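Local atomic coordinates of guanidinopropionase (Pseudomonas aeruginosa, PDB entry 3NIQ), a protein that catalyses the manganese-dependent hydrolysis of 3-guanidinopropanoate to beta-alanine and urea, acting as a homohexamer of the arginase family. Residues A[89-94]-A[107-112]; A[100-105]-A[128-133]; A[120-125]-A[301-306]; A[58-63]-A[285-290]. One frame throughout, in Å; residues are numbered along the deposited sequence.

Contact 1: A[89-94]-A[107-112]; sequences GDAPVN and GFYRQV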
loop_
_atom_site.group_PDB
_atom_site.type_symbol
_atom_site.label_atom_id
_atom_site.label_comp_id
_atom_site.label_asym_id
_atom_site.label_seq_id
_atom_site.Cartn_x
_atom_site.Cartn_y
_atom_site.Cartn_z
ATOM N N GLY A 89 1.574 -14.480 -26.827
ATOM C CA GLY A 89 2.804 -14.303 -26.057
ATOM C C GLY A 89 3.250 -12.844 -26.108
ATOM O O GLY A 89 2.437 -11.942 -26.389
ATOM N N ASP A 90 4.527 -12.613 -25.811
ATOM C CA ASP A 90 5.104 -11.272 -25.817
ATOM C C ASP A 90 6.035 -11.056 -26.998
ATOM O O ASP A 90 6.797 -11.945 -27.347
ATOM C CB ASP A 90 5.925 -11.036 -24.541
ATOM C CG ASP A 90 5.068 -10.871 -23.298
ATOM O OD1 ASP A 90 3.834 -10.649 -23.395
ATOM O OD2 ASP A 90 5.660 -10.963 -22.213
ATOM N N ALA A 91 6.000 -9.858 -27.578
ATOM C CA ALA A 91 7.000 -9.470 -28.555
ATOM C C ALA A 91 8.416 -9.515 -27.919
ATOM O O ALA A 91 8.562 -9.312 -26.715
ATOM C CB ALA A 91 6.706 -8.093 -29.087
ATOM N N PRO A 92 9.447 -9.829 -28.726
ATOM C CA PRO A 92 10.822 -9.818 -28.228
ATOM C C PRO A 92 11.236 -8.386 -27.863
ATOM O O PRO A 92 10.922 -7.448 -28.592
ATOM C CB PRO A 92 11.640 -10.367 -29.422
ATOM C CG PRO A 92 10.761 -10.146 -30.627
ATOM C CD PRO A 92 9.363 -10.291 -30.123
ATOM N N VAL A 93 11.909 -8.232 -26.730
ATOM C CA VAL A 93 12.259 -6.931 -26.192
ATOM C C VAL A 93 13.689 -6.986 -25.621
ATOM O O VAL A 93 14.138 -8.045 -25.193
ATOM C CB VAL A 93 11.230 -6.532 -25.087
ATOM C CG1 VAL A 93 11.743 -5.419 -24.224
ATOM C CG2 VAL A 93 9.873 -6.149 -25.713
ATOM N N ASN A 94 14.382 -5.846 -25.621
ATOM C CA ASN A 94 15.715 -5.698 -25.023
ATOM C C ASN A 94 15.712 -4.463 -24.105
ATOM O O ASN A 94 15.755 -3.320 -24.579
ATOM C CB ASN A 94 16.781 -5.548 -26.114
ATOM C CG ASN A 94 18.204 -5.368 -25.553
ATOM O OD1 ASN A 94 18.421 -5.081 -24.367
ATOM N ND2 ASN A 94 19.176 -5.516 -26.426
ATOM N N GLY A 107 10.015 -6.596 -36.221
ATOM C CA GLY A 107 10.188 -7.896 -36.880
ATOM C C GLY A 107 9.080 -8.867 -36.490
ATOM O O GLY A 107 8.512 -9.554 -37.334
ATOM N N PHE A 108 8.743 -8.887 -35.203
ATOM C CA PHE A 108 7.631 -9.677 -34.717
ATOM C C PHE A 108 6.312 -9.261 -35.372
ATOM O O PHE A 108 5.550 -10.100 -35.871
ATOM C CB PHE A 108 7.550 -9.530 -33.192
ATOM C CG PHE A 108 6.500 -10.394 -32.548
ATOM C CD1 PHE A 108 6.742 -11.746 -32.313
ATOM C CD2 PHE A 108 5.287 -9.850 -32.153
ATOM C CE1 PHE A 108 5.762 -12.565 -31.697
ATOM C CE2 PHE A 108 4.298 -10.646 -31.552
ATOM C CZ PHE A 108 4.539 -12.014 -31.326
ATOM N N TYR A 109 6.028 -7.961 -35.369
ATOM C CA TYR A 109 4.764 -7.493 -35.915
ATOM C C TYR A 109 4.661 -7.661 -37.427
ATOM O O TYR A 109 3.568 -7.804 -37.945
ATOM C CB TYR A 109 4.462 -6.042 -35.485
ATOM C CG TYR A 109 3.870 -6.012 -34.087
ATOM C CD1 TYR A 109 2.480 -5.998 -33.895
ATOM C CD2 TYR A 109 4.688 -6.064 -32.967
ATOM C CE1 TYR A 109 1.926 -6.014 -32.607
ATOM C CE2 TYR A 109 4.132 -6.088 -31.653
ATOM C CZ TYR A 109 2.765 -6.045 -31.494
ATOM O OH TYR A 109 2.198 -6.072 -30.241
ATOM N N ARG A 110 5.788 -7.617 -38.131
ATOM C CA ARG A 110 5.788 -7.945 -39.582
ATOM C C ARG A 110 5.281 -9.372 -39.829
ATOM O O ARG A 110 4.575 -9.630 -40.802
ATOM C CB ARG A 110 7.184 -7.798 -40.181
ATOM C CG ARG A 110 7.648 -6.344 -40.334
ATOM C CD ARG A 110 8.688 -6.211 -41.421
ATOM N NE ARG A 110 9.223 -4.848 -41.549
ATOM C CZ ARG A 110 10.038 -4.475 -42.536
ATOM N NH1 ARG A 110 10.384 -5.357 -43.479
ATOM N NH2 ARG A 110 10.507 -3.229 -42.590
ATOM N N GLN A 111 5.651 -10.292 -38.940
ATOM C CA GLN A 111 5.216 -11.688 -39.042
ATOM C C GLN A 111 3.737 -11.804 -38.748
ATOM O O GLN A 111 3.003 -12.516 -39.441
ATOM C CB GLN A 111 5.959 -12.549 -38.018
ATOM C CG GLN A 111 7.375 -12.938 -38.416
ATOM C CD GLN A 111 8.154 -13.523 -37.243
ATOM O OE1 GLN A 111 7.865 -13.228 -36.079
ATOM N NE2 GLN A 111 9.149 -14.346 -37.545
ATOM N N VAL A 112 3.302 -11.135 -37.681
ATOM C CA VAL A 112 1.897 -11.122 -37.320
ATOM C C VAL A 112 1.105 -10.576 -38.529
ATOM O O VAL A 112 0.142 -11.186 -38.968
ATOM C CB VAL A 112 1.652 -10.255 -36.045
ATOM C CG1 VAL A 112 0.159 -10.045 -35.800
ATOM C CG2 VAL A 112 2.329 -10.882 -34.839
#

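Contact 2: A[100-105]-A[128-133]; sequences DSLRRI and VTLPIF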
loop_
_atom_site.group_PDB
_atom_site.type_symbol
_atom_site.label_atom_id
_atom_site.label_comp_id
_atom_site.label_asym_id
_atom_site.label_seq_id
_atom_site.Cartn_x
_atom_site.Cartn_y
_atom_site.Cartn_z
ATOM N N ASP A 100 17.778 -1.732 -30.543
ATOM C CA ASP A 100 17.592 -3.162 -30.736
ATOM C C ASP A 100 16.132 -3.618 -30.474
ATOM O O ASP A 100 15.605 -4.464 -31.212
ATOM C CB ASP A 100 18.564 -3.954 -29.872
ATOM C CG ASP A 100 18.517 -5.438 -30.157
ATOM O OD1 ASP A 100 18.667 -5.810 -31.337
ATOM O OD2 ASP A 100 18.337 -6.232 -29.204
ATOM N N SER A 101 15.482 -3.066 -29.440
ATOM C CA SER A 101 14.078 -3.427 -29.154
ATOM C C SER A 101 13.142 -3.007 -30.277
ATOM O O SER A 101 12.298 -3.791 -30.704
ATOM C CB SER A 101 13.602 -2.846 -27.829
ATOM O OG SER A 101 14.200 -3.534 -26.757
ATOM N N LEU A 102 13.342 -1.794 -30.787
ATOM C CA LEU A 102 12.597 -1.273 -31.930
ATOM C C LEU A 102 12.687 -2.213 -33.116
ATOM O O LEU A 102 11.659 -2.538 -33.748
ATOM C CB LEU A 102 13.138 0.089 -32.356
ATOM C CG LEU A 102 12.698 1.365 -31.662
ATOM C CD1 LEU A 102 13.407 2.553 -32.319
ATOM C CD2 LEU A 102 11.150 1.542 -31.713
ATOM N N ARG A 103 13.911 -2.657 -33.429
ATOM C CA ARG A 103 14.101 -3.612 -34.519
ATOM C C ARG A 103 13.354 -4.917 -34.256
ATOM O O ARG A 103 12.646 -5.426 -35.130
ATOM C CB ARG A 103 15.586 -3.918 -34.741
ATOM C CG ARG A 103 15.857 -4.867 -35.924
ATOM C CD ARG A 103 17.360 -5.283 -36.002
ATOM N NE ARG A 103 17.783 -5.960 -34.771
ATOM C CZ ARG A 103 17.597 -7.261 -34.517
ATOM N NH1 ARG A 103 17.003 -8.045 -35.420
ATOM N NH2 ARG A 103 17.990 -7.777 -33.349
ATOM N N ARG A 104 13.543 -5.466 -33.055
ATOM C CA ARG A 104 13.006 -6.789 -32.738
ATOM C C ARG A 104 11.483 -6.755 -32.698
ATOM O O ARG A 104 10.811 -7.657 -33.217
ATOM C CB ARG A 104 13.597 -7.293 -31.421
ATOM C CG ARG A 104 15.060 -7.759 -31.592
ATOM C CD ARG A 104 15.855 -7.740 -30.299
ATOM N NE ARG A 104 15.442 -8.803 -29.393
ATOM C CZ ARG A 104 16.220 -9.340 -28.455
ATOM N NH1 ARG A 104 17.467 -8.913 -28.299
ATOM N NH2 ARG A 104 15.745 -10.305 -27.677
ATOM N N ILE A 105 10.938 -5.680 -32.123
ATOM C CA ILE A 105 9.492 -5.562 -32.030
ATOM C C ILE A 105 8.852 -5.467 -33.401
ATOM O O ILE A 105 7.858 -6.155 -33.667
ATOM C CB ILE A 105 9.048 -4.381 -31.150
ATOM C CG1 ILE A 105 9.519 -4.623 -29.706
ATOM C CG2 ILE A 105 7.541 -4.214 -31.252
ATOM C CD1 ILE A 105 9.410 -3.408 -28.788
ATOM N N VAL A 128 6.057 1.756 -27.960
ATOM C CA VAL A 128 5.755 0.454 -28.543
ATOM C C VAL A 128 4.873 0.548 -29.800
ATOM O O VAL A 128 4.939 -0.320 -30.691
ATOM C CB VAL A 128 5.085 -0.498 -27.523
ATOM C CG1 VAL A 128 3.929 0.183 -26.819
ATOM C CG2 VAL A 128 4.540 -1.709 -28.258
ATOM N N THR A 129 4.057 1.594 -29.885
ATOM C CA THR A 129 3.145 1.728 -31.028
ATOM C C THR A 129 3.899 2.006 -32.341
ATOM O O THR A 129 3.457 1.583 -33.423
ATOM C CB THR A 129 2.059 2.804 -30.769
ATOM O OG1 THR A 129 1.404 2.511 -29.530
ATOM C CG2 THR A 129 1.002 2.808 -31.882
ATOM N N LEU A 130 5.038 2.686 -32.245
ATOM C CA LEU A 130 5.858 2.946 -33.430
ATOM C C LEU A 130 6.271 1.693 -34.224
ATOM O O LEU A 130 5.946 1.599 -35.402
ATOM C CB LEU A 130 7.096 3.787 -33.095
ATOM C CG LEU A 130 8.028 4.094 -34.278
ATOM C CD1 LEU A 130 7.277 4.764 -35.403
ATOM C CD2 LEU A 130 9.209 4.961 -33.815
ATOM N N PRO A 131 7.002 0.737 -33.599
ATOM C CA PRO A 131 7.357 -0.459 -34.376
ATOM C C PRO A 131 6.148 -1.241 -34.894
ATOM O O PRO A 131 6.191 -1.795 -35.988
ATOM C CB PRO A 131 8.209 -1.288 -33.395
ATOM C CG PRO A 131 7.852 -0.723 -32.013
ATOM C CD PRO A 131 7.631 0.728 -32.266
ATOM N N ILE A 132 5.059 -1.262 -34.137
ATOM C CA ILE A 132 3.793 -1.808 -34.627
ATOM C C ILE A 132 3.343 -1.113 -35.933
ATOM O O ILE A 132 3.031 -1.786 -36.935
ATOM C CB ILE A 132 2.685 -1.686 -33.522
ATOM C CG1 ILE A 132 3.077 -2.500 -32.290
ATOM C CG2 ILE A 132 1.301 -2.152 -34.064
ATOM C CD1 ILE A 132 1.998 -2.515 -31.113
ATOM N N PHE A 133 3.323 0.222 -35.935
ATOM C CA PHE A 133 2.929 0.974 -37.130
ATOM C C PHE A 133 3.915 0.743 -38.286
ATOM O O PHE A 133 3.513 0.714 -39.450
ATOM C CB PHE A 133 2.821 2.475 -36.829
ATOM C CG PHE A 133 1.527 2.889 -36.173
ATOM C CD1 PHE A 133 0.704 1.958 -35.559
ATOM C CD2 PHE A 133 1.137 4.231 -36.169
ATOM C CE1 PHE A 133 -0.484 2.335 -34.966
ATOM C CE2 PHE A 133 -0.064 4.631 -35.564
ATOM C CZ PHE A 133 -0.877 3.678 -34.960
#

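Contact 3: A[120-125]-A[301-306]; sequences LSVGGD and TMMFEL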
loop_
_atom_site.group_PDB
_atom_site.type_symbol
_atom_site.label_atom_id
_atom_site.label_comp_id
_atom_site.label_asym_id
_atom_site.label_seq_id
_atom_site.Cartn_x
_atom_site.Cartn_y
_atom_site.Cartn_z
ATOM N N LEU A 120 -3.928 -7.054 -31.138
ATOM C CA LEU A 120 -4.485 -6.315 -30.031
ATOM C C LEU A 120 -3.423 -6.387 -28.939
ATOM O O LEU A 120 -3.198 -7.447 -28.373
ATOM C CB LEU A 120 -5.814 -6.924 -29.564
ATOM C CG LEU A 120 -6.382 -6.272 -28.282
ATOM C CD1 LEU A 120 -6.391 -4.745 -28.346
ATOM C CD2 LEU A 120 -7.798 -6.761 -28.010
ATOM N N SER A 121 -2.743 -5.269 -28.698
ATOM C CA SER A 121 -1.469 -5.290 -27.975
ATOM C C SER A 121 -1.557 -4.542 -26.659
ATOM O O SER A 121 -2.317 -3.563 -26.531
ATOM C CB SER A 121 -0.353 -4.668 -28.832
ATOM O OG SER A 121 -0.221 -5.363 -30.063
ATOM N N VAL A 122 -0.790 -5.015 -25.684
ATOM C CA VAL A 122 -0.706 -4.362 -24.367
ATOM C C VAL A 122 0.739 -3.947 -24.147
ATOM O O VAL A 122 1.622 -4.773 -24.256
ATOM C CB VAL A 122 -1.159 -5.301 -23.235
ATOM C CG1 VAL A 122 -1.093 -4.604 -21.863
ATOM C CG2 VAL A 122 -2.595 -5.814 -23.501
ATOM N N GLY A 123 0.975 -2.660 -23.875
ATOM C CA GLY A 123 2.326 -2.177 -23.577
ATOM C C GLY A 123 2.615 -2.335 -22.088
ATOM O O GLY A 123 1.769 -2.852 -21.347
ATOM N N GLY A 124 3.768 -1.858 -21.624
ATOM C CA GLY A 124 4.708 -1.082 -22.439
ATOM C C GLY A 124 4.288 0.372 -22.516
ATOM O O GLY A 124 3.092 0.691 -22.381
ATOM N N ASP A 125 5.258 1.256 -22.713
ATOM C CA ASP A 125 4.966 2.660 -22.904
ATOM C C ASP A 125 4.589 2.921 -24.363
ATOM O O ASP A 125 4.622 2.002 -25.187
ATOM C CB ASP A 125 6.146 3.528 -22.438
ATOM C CG ASP A 125 7.376 3.427 -23.369
ATOM O OD1 ASP A 125 7.239 3.129 -24.569
ATOM O OD2 ASP A 125 8.494 3.658 -22.882
ATOM N N THR A 301 -9.980 -4.515 -19.196
ATOM C CA THR A 301 -11.349 -4.260 -19.641
ATOM C C THR A 301 -11.386 -3.497 -20.979
ATOM O O THR A 301 -12.102 -3.881 -21.889
ATOM C CB THR A 301 -12.169 -3.491 -18.588
ATOM O OG1 THR A 301 -12.049 -4.132 -17.313
ATOM C CG2 THR A 301 -13.657 -3.495 -18.987
ATOM N N MET A 302 -10.597 -2.436 -21.110
ATOM C CA MET A 302 -10.515 -1.737 -22.401
ATOM C C MET A 302 -10.015 -2.691 -23.506
ATOM O O MET A 302 -10.497 -2.656 -24.641
ATOM C CB MET A 302 -9.632 -0.496 -22.279
ATOM C CG MET A 302 -10.136 0.516 -21.239
ATOM S SD MET A 302 -11.851 1.026 -21.536
ATOM C CE MET A 302 -11.796 1.499 -23.268
ATOM N N MET A 303 -9.104 -3.586 -23.149
ATOM C CA MET A 303 -8.633 -4.597 -24.086
ATOM C C MET A 303 -9.826 -5.419 -24.590
ATOM O O MET A 303 -9.998 -5.613 -25.802
ATOM C CB MET A 303 -7.627 -5.523 -23.395
ATOM C CG MET A 303 -6.955 -6.532 -24.349
ATOM S SD MET A 303 -5.726 -7.541 -23.530
ATOM C CE MET A 303 -4.810 -8.140 -24.957
ATOM N N PHE A 304 -10.656 -5.888 -23.655
ATOM C CA PHE A 304 -11.873 -6.604 -24.039
ATOM C C PHE A 304 -12.822 -5.748 -24.889
ATOM O O PHE A 304 -13.375 -6.240 -25.876
ATOM C CB PHE A 304 -12.609 -7.146 -22.815
ATOM C CG PHE A 304 -13.809 -7.983 -23.169
ATOM C CD1 PHE A 304 -13.653 -9.280 -23.638
ATOM C CD2 PHE A 304 -15.092 -7.468 -23.058
ATOM C CE1 PHE A 304 -14.746 -10.052 -23.997
ATOM C CE2 PHE A 304 -16.214 -8.265 -23.413
ATOM C CZ PHE A 304 -16.025 -9.537 -23.865
ATOM N N GLU A 305 -13.036 -4.485 -24.507
ATOM C CA GLU A 305 -13.927 -3.612 -25.286
ATOM C C GLU A 305 -13.427 -3.554 -26.742
ATOM O O GLU A 305 -14.211 -3.662 -27.678
ATOM C CB GLU A 305 -13.974 -2.186 -24.729
ATOM C CG GLU A 305 -14.438 -2.047 -23.281
ATOM C CD GLU A 305 -15.944 -2.113 -23.149
ATOM O OE1 GLU A 305 -16.648 -1.951 -24.174
ATOM O OE2 GLU A 305 -16.419 -2.338 -22.018
ATOM N N LEU A 306 -12.118 -3.380 -26.899
ATOM C CA LEU A 306 -11.470 -3.289 -28.214
ATOM C C LEU A 306 -11.488 -4.612 -28.972
ATOM O O LEU A 306 -11.638 -4.625 -30.202
ATOM C CB LEU A 306 -10.023 -2.823 -28.060
ATOM C CG LEU A 306 -9.831 -1.374 -27.646
ATOM C CD1 LEU A 306 -8.380 -1.166 -27.193
ATOM C CD2 LEU A 306 -10.211 -0.412 -28.763
#

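Contact 4: A[58-63]-A[285-290]; sequences PREVRN and VSPPFD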
loop_
_atom_site.group_PDB
_atom_site.type_symbol
_atom_site.label_atom_id
_atom_site.label_comp_id
_atom_site.label_asym_id
_atom_site.label_seq_id
_atom_site.Cartn_x
_atom_site.Cartn_y
_atom_site.Cartn_z
ATOM N N PRO A 58 2.074 -5.836 -19.329
ATOM C CA PRO A 58 1.421 -6.981 -19.940
ATOM C C PRO A 58 1.192 -8.152 -18.972
ATOM O O PRO A 58 0.160 -8.831 -19.044
ATOM C CB PRO A 58 2.392 -7.377 -21.055
ATOM C CG PRO A 58 3.068 -6.082 -21.406
ATOM C CD PRO A 58 3.319 -5.490 -20.034
ATOM N N ARG A 59 2.125 -8.378 -18.061
ATOM C CA ARG A 59 1.927 -9.453 -17.102
ATOM C C ARG A 59 0.700 -9.181 -16.218
ATOM O O ARG A 59 -0.119 -10.070 -15.979
ATOM C CB ARG A 59 3.158 -9.659 -16.222
ATOM C CG ARG A 59 2.996 -10.921 -15.309
ATOM C CD ARG A 59 4.320 -11.441 -14.872
ATOM N NE ARG A 59 4.935 -12.233 -15.931
ATOM C CZ ARG A 59 6.205 -12.627 -15.933
ATOM N NH1 ARG A 59 7.020 -12.286 -14.944
ATOM N NH2 ARG A 59 6.673 -13.347 -16.943
ATOM N N GLU A 60 0.573 -7.957 -15.714
ATOM C CA GLU A 60 -0.515 -7.701 -14.776
ATOM C C GLU A 60 -1.850 -7.551 -15.492
ATOM O O GLU A 60 -2.907 -7.892 -14.943
ATOM C CB GLU A 60 -0.201 -6.492 -13.884
ATOM C CG GLU A 60 1.038 -6.728 -12.988
ATOM C CD GLU A 60 0.986 -8.054 -12.241
ATOM O OE1 GLU A 60 -0.102 -8.401 -11.729
ATOM O OE2 GLU A 60 2.031 -8.744 -12.177
ATOM N N VAL A 61 -1.821 -7.035 -16.721
ATOM C CA VAL A 61 -3.060 -7.059 -17.530
ATOM C C VAL A 61 -3.497 -8.516 -17.842
ATOM O O VAL A 61 -4.691 -8.825 -17.823
ATOM C CB VAL A 61 -2.940 -6.195 -18.833
ATOM C CG1 VAL A 61 -4.137 -6.429 -19.763
ATOM C CG2 VAL A 61 -2.869 -4.707 -18.468
ATOM N N ARG A 62 -2.547 -9.411 -18.123
ATOM C CA ARG A 62 -2.911 -10.823 -18.318
ATOM C C ARG A 62 -3.611 -11.315 -17.064
ATOM O O ARG A 62 -4.668 -11.930 -17.126
ATOM C CB ARG A 62 -1.682 -11.720 -18.564
ATOM C CG ARG A 62 -1.110 -11.650 -19.981
ATOM C CD ARG A 62 -0.109 -12.777 -20.255
ATOM N NE ARG A 62 0.214 -12.892 -21.678
ATOM C CZ ARG A 62 1.203 -12.236 -22.292
ATOM N NH1 ARG A 62 1.979 -11.398 -21.608
ATOM N NH2 ARG A 62 1.422 -12.423 -23.593
ATOM N N ASN A 63 -3.002 -11.017 -15.929
ATOM C CA ASN A 63 -3.518 -11.452 -14.648
ATOM C C ASN A 63 -4.951 -11.014 -14.376
ATOM O O ASN A 63 -5.825 -11.844 -14.107
ATOM C CB ASN A 63 -2.607 -10.932 -13.560
ATOM C CG ASN A 63 -2.729 -11.732 -12.308
ATOM O OD1 ASN A 63 -3.693 -11.591 -11.557
ATOM N ND2 ASN A 63 -1.767 -12.628 -12.094
ATOM N N VAL A 285 0.128 1.170 -18.948
ATOM C CA VAL A 285 -0.143 0.542 -17.641
ATOM C C VAL A 285 1.182 0.287 -16.926
ATOM O O VAL A 285 2.035 -0.411 -17.443
ATOM C CB VAL A 285 -0.929 -0.784 -17.752
ATOM C CG1 VAL A 285 -1.151 -1.401 -16.356
ATOM C CG2 VAL A 285 -2.320 -0.542 -18.436
ATOM N N SER A 286 1.353 0.860 -15.739
ATOM C CA SER A 286 2.631 0.765 -15.036
ATOM C C SER A 286 2.431 0.192 -13.618
ATOM O O SER A 286 2.169 0.926 -12.670
ATOM C CB SER A 286 3.324 2.131 -15.010
ATOM O OG SER A 286 4.597 2.049 -14.386
ATOM N N PRO A 287 2.527 -1.143 -13.490
ATOM C CA PRO A 287 2.230 -1.841 -12.222
ATOM C C PRO A 287 2.946 -1.331 -10.953
ATOM O O PRO A 287 2.319 -1.310 -9.890
ATOM C CB PRO A 287 2.586 -3.302 -12.528
ATOM C CG PRO A 287 2.213 -3.433 -14.008
ATOM C CD PRO A 287 2.672 -2.082 -14.621
ATOM N N PRO A 288 4.214 -0.884 -11.057
ATOM C CA PRO A 288 4.844 -0.339 -9.846
ATOM C C PRO A 288 4.147 0.911 -9.296
ATOM O O PRO A 288 4.331 1.241 -8.139
ATOM C CB PRO A 288 6.266 0.008 -10.312
ATOM C CG PRO A 288 6.515 -0.887 -11.465
ATOM C CD PRO A 288 5.177 -0.944 -12.178
ATOM N N PHE A 289 3.354 1.604 -10.110
ATOM C CA PHE A 289 2.611 2.750 -9.589
ATOM C C PHE A 289 1.133 2.465 -9.460
ATOM O O PHE A 289 0.336 3.381 -9.206
ATOM C CB PHE A 289 2.877 3.986 -10.455
ATOM C CG PHE A 289 4.326 4.380 -10.465
ATOM C CD1 PHE A 289 4.846 5.169 -9.450
ATOM C CD2 PHE A 289 5.188 3.879 -11.440
ATOM C CE1 PHE A 289 6.202 5.505 -9.450
ATOM C CE2 PHE A 289 6.532 4.205 -11.442
ATOM C CZ PHE A 289 7.033 5.017 -10.463
ATOM N N ASP A 290 0.759 1.204 -9.641
ATOM C CA ASP A 290 -0.667 0.827 -9.634
ATOM C C ASP A 290 -1.123 0.560 -8.205
ATOM O O ASP A 290 -0.291 0.357 -7.307
ATOM C CB ASP A 290 -0.895 -0.383 -10.533
ATOM C CG ASP A 290 -2.366 -0.584 -10.927
ATOM O OD1 ASP A 290 -3.221 0.276 -10.647
ATOM O OD2 ASP A 290 -2.679 -1.652 -11.500
#

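Contact 1: A[89-94]-A[107-112]
The phenol OH of Tyr109 is hydrogen-bonded to OG of Ser121 on strand 118-123, which holds in place the far end of a ring whose CE2 meets the methyl CB of Ala91 at 4.2 Å. Ala91 comes directly after strand 85-90, and its backbone is still hydrogen-bonded to Gly41 of the neighbouring strand. Phe108, one residue before Tyr109 on helix 98-114, carries the larger share of the contact. Its CG lies anti to the backbone N (chi1 -175°), a setting that sends the ring off the helix toward the end of the strand with one face turned to Ala91. Over the centre of that face stands CA of Ala91, 4.1 Å from the ring centroid and 13° off the ring normal, a CH-pi contact made by a backbone carbon. The methyl is offset from it, with Ala91 CB 3.8 Å from CD2 of Phe108. Pro92 then reaches the root of the same side chain: its CD is 3.6 Å from CB of Phe108 and 3.7 Å from CD1 of Phe108. CD2 of Tyr109 lies at the edge of the Phe108 ring, in its plane. The two segments belong to a beta-alpha-beta crossover in which helix 98-114 leads from strand 85-90 to strand 118-123, passing strand 37-42, where Ile40 touches the side chains of both Phe108 and Tyr109. No hydrogen bond joins helix segment 107-112 to 89-94, so the helix is seated here by apolar and CH-pi contacts, while the buried phenol finds its polar partner two strands away from 85-90.

Contact 2: A[100-105]-A[128-133]
Helix segments 100-105 and 129-133 run in roughly the same direction, their axes 41° apart and 8.9 Å away at closest approach, with the CA atoms of Leu102 and Pro131 only 5.8 Å from each other. Pro131 points its ring at the other helix and fits between two side chains one turn apart. On one side CD2 of Leu102 meets CD of Pro131 at 3.7 Å, the leucine crossing the ring at about a right angle. On the other, CG2 of Ile105 lies 3.6 Å from CG of Pro131. That methyl is placed by the first torsion of Ile105, which puts CG1 beside the backbone N (chi1 -64°) and CG2 beside the carbonyl carbon. The ring even comes up against the backbone, with Pro131 CB 3.7 Å from O of Leu102. These are neighbouring helices of the alpha/beta arginase fold, joined through strand 118-123 and the turn that carries the manganese ligand His126; Ile105 and Val128 both rest on Val42 of strand 37-42 beneath them. Leu130 adds a looser methyl contact to Leu102. Away from the apolar seam, Asp100 forms salt bridges with two arginines of its own helix, a small network. Asp100 OD1 lies near the guanidinium plane of Arg103, 2.9 Å from its NH2, whereas Arg104 NH1 meets the syn lone pair of Asp100 OD2 at 3.0 Å from a more tilted guanidinium. Asn94 ND2 is a further donor to OD2.

Contact 3: A[120-125]-A[301-306]
Met303 runs its side chain out from helix 294-317 and overlaps Val122, its methyl CE 3.5 Å from Val122 CG2 and its SD 3.6 Å from the same methyl. The reach comes from a fully extended chain: CG is anti to the backbone N (chi1 -174°) and the torsions beyond it are also near trans. The thioether crosses the valine at about a right angle. Closer to the helix, Leu120 lies obliquely against the base of this side chain, with Leu120 CD2 3.8 Å from Met303 CG. The same methyl presses on the helix backbone, Leu120 CD2 being 3.3 Å from the carbonyl O of Met303. The other branch of Leu120 turns to the residue about one helical turn on, where CD1 of Leu120 meets CB of Leu306 at 4.1 Å. Strand segment 120-123 and helix segment 301-306 point in nearly opposite directions, 163° between them and 9.5 Å apart, as expected of a helix covering one face of the parallel sheet in this alpha/beta fold. Leu39 and Ala280, on the strands flanking 118-123, extend the apolar floor beneath Leu120, and Leu306 also rests on Ala280 and Val282. Ser121 points away from helix 294-317, toward the face covered by helix 98-114. Beyond Val122 the chain passes a cis peptide bond between Gly123 and Gly124 and continues to the manganese ligand His126.

Contact 4: A[58-63]-A[285-290]
Glu60 and Pro287 meet by their aliphatic parts, lying obliquely to each other: CG of the glutamate is 3.6 Å from CG of the proline and 3.8 Å from CB of Pro287, and Glu60 CB adds a contact of 3.9 Å to Pro287 CG. The glutamate starts out toward the proline but does not end there. It is bent at its second torsion (chi2 -49°), which leaves the methylenes against the ring and turns the carboxylate away, where OE2 is hydrogen-bonded to ND2 of Asn63 of a neighbouring subunit. A single side chain thus packs within its own chain through its carbons and reaches across the subunit interface through its charged end. Next to this pair, Val61 and Val285 touch methyl to methyl, CG2 of one 4.2 Å from CG2 of the other. Val285 points at helix 57-64, whereas Val61 is turned more across the contact and also touches Ala300 of helix 294-317 and Phe23. Pro287 opens a short 3-10 turn, closed by Phe289 N to Ser286 O at 2.9 Å and by Asp290 N to Pro287 O at 3.0 Å. Asp290 then binds Thr295 OG1 and the backbone N of Ala296, tying the turn to the start of helix 294-317. Segment 285-290 lies in the loop between strand 277-283 and helix 294-317, and the side chain of Val285 is about 8 Å from that of the manganese ligand Asp240. Such a loop at the carboxyl end of a parallel strand, close to the binuclear manganese site, belongs to the active-site end of the arginase fold.

In the fold
All four contacts gather round one parallel sheet. Contacts 1 and 2 share helix 98-114, have centres 8 Å apart and touch through Asn94 N, hydrogen-bonded to Ser101 OG. Contact 3, its centre about 16 Å from theirs, uses strand 118-123, with its helix 294-317 on the opposite face of the sheet from helix 98-114. Contacts 3 and 4 have centres about 11 Å apart and meet where Pro58 and Val61 touch residues 122-124. Along the chain, contact 4 encloses contacts 1 and 2, which cross each other, while contact 3 crosses both 2 and 4. Contacts 3 and 4 join early and late parts of the chain, the side chain of Val285 about 11 Å from a manganese; contacts 1 and 4 both reach a neighbouring subunit.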